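Sec-alkylsulfatase (Pseudomonas sp., PDB 4AXH) hydrolyses (R)-secondary-alkyl sulfates to (S)-alcohols and sulfate with strict inversion of configuration, using two zinc ions. Local coordinates at residues S142-I147 / D161-H166; F118-K123 / P358-D363. All coordinates share one frame; numbering follows the deposited sequence.

Contact 1 (S142-I147 / D161-H166)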
# COMPACT_ATOMS: atom_id res chain seq x y z
N SER A 142 32.96 28.44 15.20
CA SER A 142 33.92 28.69 14.13
C SER A 142 33.33 28.79 12.71
O SER A 142 33.60 29.77 12.01
CB SER A 142 35.06 27.67 14.17
OG SER A 142 34.61 26.33 14.07
N GLY A 143 32.55 27.78 12.31
CA GLY A 143 31.97 27.73 10.97
C GLY A 143 30.47 27.78 10.96
O GLY A 143 29.88 28.56 11.72
N LEU A 144 29.85 26.97 10.08
CA LEU A 144 28.40 26.90 9.87
C LEU A 144 27.86 25.50 9.98
O LEU A 144 28.48 24.54 9.51
CB LEU A 144 28.00 27.44 8.48
CG LEU A 144 28.42 28.86 8.07
CD1 LEU A 144 28.04 29.12 6.65
CD2 LEU A 144 27.77 29.92 8.93
N VAL A 145 26.68 25.38 10.58
CA VAL A 145 25.96 24.11 10.66
C VAL A 145 24.72 24.26 9.83
O VAL A 145 23.95 25.21 10.01
CB VAL A 145 25.81 23.44 12.04
CG1 VAL A 145 25.53 24.46 13.12
CG2 VAL A 145 24.78 22.31 12.03
N LEU A 146 24.63 23.41 8.82
CA LEU A 146 23.57 23.45 7.84
C LEU A 146 22.59 22.32 8.02
O LEU A 146 22.96 21.18 8.29
CB LEU A 146 24.21 23.33 6.46
CG LEU A 146 24.39 24.55 5.64
CD1 LEU A 146 25.19 25.61 6.34
CD2 LEU A 146 25.06 24.19 4.34
N ILE A 147 21.32 22.64 7.87
CA ILE A 147 20.29 21.61 7.85
C ILE A 147 19.71 21.66 6.45
O ILE A 147 19.17 22.68 6.05
CB ILE A 147 19.31 21.41 9.06
CG1 ILE A 147 17.89 21.05 8.63
CG2 ILE A 147 19.35 22.50 10.15
CD1 ILE A 147 17.73 19.63 8.35
N ASP A 161 25.67 31.55 -1.58
CA ASP A 161 26.22 32.79 -2.14
C ASP A 161 25.49 34.02 -1.59
O ASP A 161 26.15 35.01 -1.19
CB ASP A 161 26.17 32.80 -3.69
CG ASP A 161 27.32 32.11 -4.41
OD1 ASP A 161 28.37 31.86 -3.76
OD2 ASP A 161 27.22 31.90 -5.65
N LEU A 162 24.12 33.95 -1.58
CA LEU A 162 23.19 34.97 -1.10
C LEU A 162 23.40 35.18 0.39
O LEU A 162 23.42 36.32 0.82
CB LEU A 162 21.74 34.58 -1.42
CG LEU A 162 20.60 35.45 -0.89
CD1 LEU A 162 20.65 36.85 -1.45
CD2 LEU A 162 19.25 34.80 -1.20
N TYR A 163 23.64 34.09 1.14
CA TYR A 163 23.93 34.15 2.56
C TYR A 163 25.25 34.87 2.83
O TYR A 163 25.32 35.72 3.73
CB TYR A 163 23.98 32.75 3.18
CG TYR A 163 24.46 32.72 4.61
CD1 TYR A 163 23.58 32.97 5.67
CD2 TYR A 163 25.78 32.43 4.92
CE1 TYR A 163 24.02 32.94 7.00
CE2 TYR A 163 26.24 32.42 6.25
CZ TYR A 163 25.35 32.67 7.28
OH TYR A 163 25.78 32.65 8.59
N PHE A 164 26.31 34.51 2.07
CA PHE A 164 27.62 35.14 2.28
C PHE A 164 27.65 36.61 1.89
O PHE A 164 28.44 37.37 2.44
CB PHE A 164 28.76 34.32 1.66
CG PHE A 164 29.00 33.00 2.35
CD1 PHE A 164 29.03 32.92 3.75
CD2 PHE A 164 29.24 31.84 1.61
CE1 PHE A 164 29.26 31.70 4.39
CE2 PHE A 164 29.45 30.61 2.25
CZ PHE A 164 29.46 30.55 3.64
N GLN A 165 26.73 37.04 0.99
CA GLN A 165 26.63 38.44 0.58
C GLN A 165 26.12 39.36 1.72
O GLN A 165 26.24 40.59 1.60
CB GLN A 165 25.74 38.57 -0.65
CG GLN A 165 26.51 38.52 -1.95
CD GLN A 165 25.67 38.03 -3.10
OE1 GLN A 165 26.01 37.04 -3.76
NE2 GLN A 165 24.57 38.72 -3.38
N HIS A 166 25.58 38.77 2.83
CA HIS A 166 25.00 39.51 3.95
C HIS A 166 25.50 39.07 5.29
O HIS A 166 25.30 39.77 6.28
CB HIS A 166 23.47 39.41 3.91
CG HIS A 166 22.89 39.99 2.66
ND1 HIS A 166 22.76 39.23 1.50
CD2 HIS A 166 22.52 41.27 2.39
CE1 HIS A 166 22.31 40.06 0.57
NE2 HIS A 166 22.14 41.29 1.05
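Tyr163 meets the forked end of Leu144 through OH and CE2. Leu144 CD2 lies 3.4 Å from Tyr163 OH, and Leu144 CD1 lies 3.8 Å from Tyr163 CE2. The two side chains run past each other in opposite directions. The hydroxyl is hydrogen-bonded to Glu139, so its polar end is satisfied although the residue is buried. Phe164, next along the helix, meets Leu144 from the opposite direction. Leu144 CD1 is 3.6 Å from Phe164 CZ and touches CE1 as well. Phe164 CE1 lies at the edge of the Tyr163 ring, in its plane. One methyl therefore reaches both rings; of the two rings, CD2 meets the tyrosine. Past the contact, His166 ND1 donates a nearly straight bond to Leu162 O (3.1 Å, 170°), which ties the chain after the helix back to it. The contact joins the first strand of a beta-alpha-beta unit (144-147, 153-164, 172-176) to the end of its helix. Its chemistry is apolar, so it probably contributes through dispersion and burial, while the tyrosine hydroxyl spends its hydrogen bond outside the contact.

Contact 2 (F118-K123 / P358-D363)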
# COMPACT_ATOMS: atom_id res chain seq x y z
N PHE A 118 16.55 35.04 5.13
CA PHE A 118 15.73 35.49 6.24
C PHE A 118 16.33 35.14 7.58
O PHE A 118 16.69 33.99 7.79
CB PHE A 118 14.36 34.78 6.17
CG PHE A 118 13.55 34.90 4.91
CD1 PHE A 118 13.77 34.03 3.85
CD2 PHE A 118 12.51 35.81 4.82
CE1 PHE A 118 13.01 34.13 2.69
CE2 PHE A 118 11.76 35.92 3.66
CZ PHE A 118 12.00 35.07 2.60
N GLU A 119 16.31 36.10 8.53
CA GLU A 119 16.74 35.82 9.91
C GLU A 119 15.54 35.26 10.68
O GLU A 119 14.44 35.77 10.54
CB GLU A 119 17.25 37.10 10.59
CG GLU A 119 17.98 36.89 11.91
CD GLU A 119 18.58 38.15 12.50
OE1 GLU A 119 17.88 39.19 12.55
OE2 GLU A 119 19.76 38.10 12.92
N VAL A 120 15.74 34.19 11.44
CA VAL A 120 14.71 33.59 12.28
C VAL A 120 14.97 34.13 13.68
O VAL A 120 14.06 34.61 14.36
CB VAL A 120 14.73 32.04 12.24
CG1 VAL A 120 13.70 31.44 13.21
CG2 VAL A 120 14.53 31.51 10.83
N MET A 121 16.22 34.09 14.08
CA MET A 121 16.78 34.55 15.35
C MET A 121 18.25 34.93 15.06
O MET A 121 18.80 34.42 14.08
CB MET A 121 16.79 33.38 16.36
CG MET A 121 15.45 33.03 16.82
SD MET A 121 15.52 32.05 18.28
CE MET A 121 13.80 32.11 18.72
N PRO A 122 18.94 35.76 15.88
CA PRO A 122 20.37 36.03 15.59
C PRO A 122 21.13 34.71 15.62
O PRO A 122 20.78 33.85 16.45
CB PRO A 122 20.79 36.98 16.72
CG PRO A 122 19.49 37.55 17.25
CD PRO A 122 18.50 36.46 17.11
N LYS A 123 22.10 34.50 14.64
CA LYS A 123 22.90 33.27 14.44
C LYS A 123 22.06 32.14 13.75
O LYS A 123 22.54 31.02 13.64
CB LYS A 123 23.48 32.71 15.77
CG LYS A 123 24.62 33.49 16.42
CD LYS A 123 25.09 32.75 17.70
CE LYS A 123 26.45 33.22 18.20
NZ LYS A 123 27.12 32.23 19.09
N PRO A 358 8.16 30.06 8.53
CA PRO A 358 8.06 29.63 9.93
C PRO A 358 6.77 30.05 10.63
O PRO A 358 6.12 30.97 10.19
CB PRO A 358 9.27 30.36 10.59
CG PRO A 358 10.05 30.99 9.47
CD PRO A 358 9.04 31.24 8.42
N VAL A 359 6.37 29.40 11.72
CA VAL A 359 5.23 29.84 12.51
C VAL A 359 5.78 30.34 13.85
O VAL A 359 6.53 29.63 14.48
CB VAL A 359 4.03 28.84 12.62
CG1 VAL A 359 4.44 27.52 13.24
CG2 VAL A 359 2.85 29.46 13.38
N TRP A 360 5.49 31.59 14.22
CA TRP A 360 6.04 32.24 15.43
C TRP A 360 5.12 32.23 16.64
O TRP A 360 3.91 32.33 16.48
CB TRP A 360 6.45 33.70 15.15
CG TRP A 360 7.03 33.98 13.80
CD1 TRP A 360 6.34 34.11 12.63
CD2 TRP A 360 8.42 34.10 13.45
NE1 TRP A 360 7.21 34.30 11.58
CE2 TRP A 360 8.49 34.37 12.07
CE3 TRP A 360 9.63 34.07 14.20
CZ2 TRP A 360 9.70 34.56 11.39
CZ3 TRP A 360 10.83 34.25 13.53
CH2 TRP A 360 10.86 34.46 12.14
N GLY A 361 5.71 32.17 17.83
CA GLY A 361 5.00 32.20 19.09
C GLY A 361 4.53 30.83 19.51
O GLY A 361 3.82 30.17 18.76
N GLY A 362 4.93 30.43 20.72
CA GLY A 362 4.64 29.13 21.33
C GLY A 362 3.21 28.69 21.15
O GLY A 362 2.98 27.55 20.78
N ASP A 363 2.26 29.61 21.41
CA ASP A 363 0.84 29.31 21.28
C ASP A 363 0.41 29.00 19.86
O ASP A 363 -0.34 28.01 19.66
CB ASP A 363 -0.05 30.36 21.98
CG ASP A 363 0.00 30.26 23.50
OD1 ASP A 363 -0.43 29.21 24.05
OD2 ASP A 363 0.46 31.23 24.14
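The indole edge of Trp360 faces backbone carbonyls of Glu119 and Val120. Trp360 CZ3 lies 3.4 Å from Val120 O, and that oxygen sits in the plane of the indole. Glu119 O also lies near this plane, 4.1 Å from Trp360 CH2. The benzene end of the indole thus meets the chain of 118-123 with its C-H rim. The Val120 side chain adds an apolar touch. Its CG1 stands anti to the backbone N (chi1 176°) and comes within 4.0 Å of Trp360 CZ3. The side chains cross at a slant.

Within its own segment, Trp360 has one face toward Pro358, whose CB is 4.2 Å above the ring plane and displaced toward the rim. Arg65 makes a cation-pi contact with the indole. The backbones stay well apart, with 8.1 Å between Val120 CA and Pro358 CA.

The contact bridges the two sheets of the metallo-beta-lactamase fold. Strand 116-119 belongs to the eight-stranded sheet, and strand 359-360 is an edge strand of the six-stranded sheet, within this chain. Val120 and Met121 both face Leu124 in a classic beta bulge, and the chain turns a corner at Val120. The bulge lies where the indole edge arrives.

Pro358 also packs on Gln126 and Arg128 of strand 124-128, so the same sheet is met at a second place. Met121 packs on Val350 of strand 350-352, which Trp360 touches too. Beyond the tryptophan the chain changes course. Gly361 takes a positive phi (86°) and is the N-cap residue of helix 362-388.

How the contacts relate
The centres of contact 1 and contact 2 are about 17 Å apart, and their nearest atoms about 6 Å, so they do not touch. Both reach the eight-stranded sheet, and contact 1 is nested within the chain loop that contact 2 closes. Glu139 links segments 118-123 and 161-166: its backbone bonds to Lys123, and its carboxylate to Tyr163. Both contacts lie away from the zinc and sulfate sites. Both are nonetheless close in sequence to metal ligands. Strand 172-176, which pairs with Leu144, precedes His179 and His181, and Pro358 follows shortly after His355.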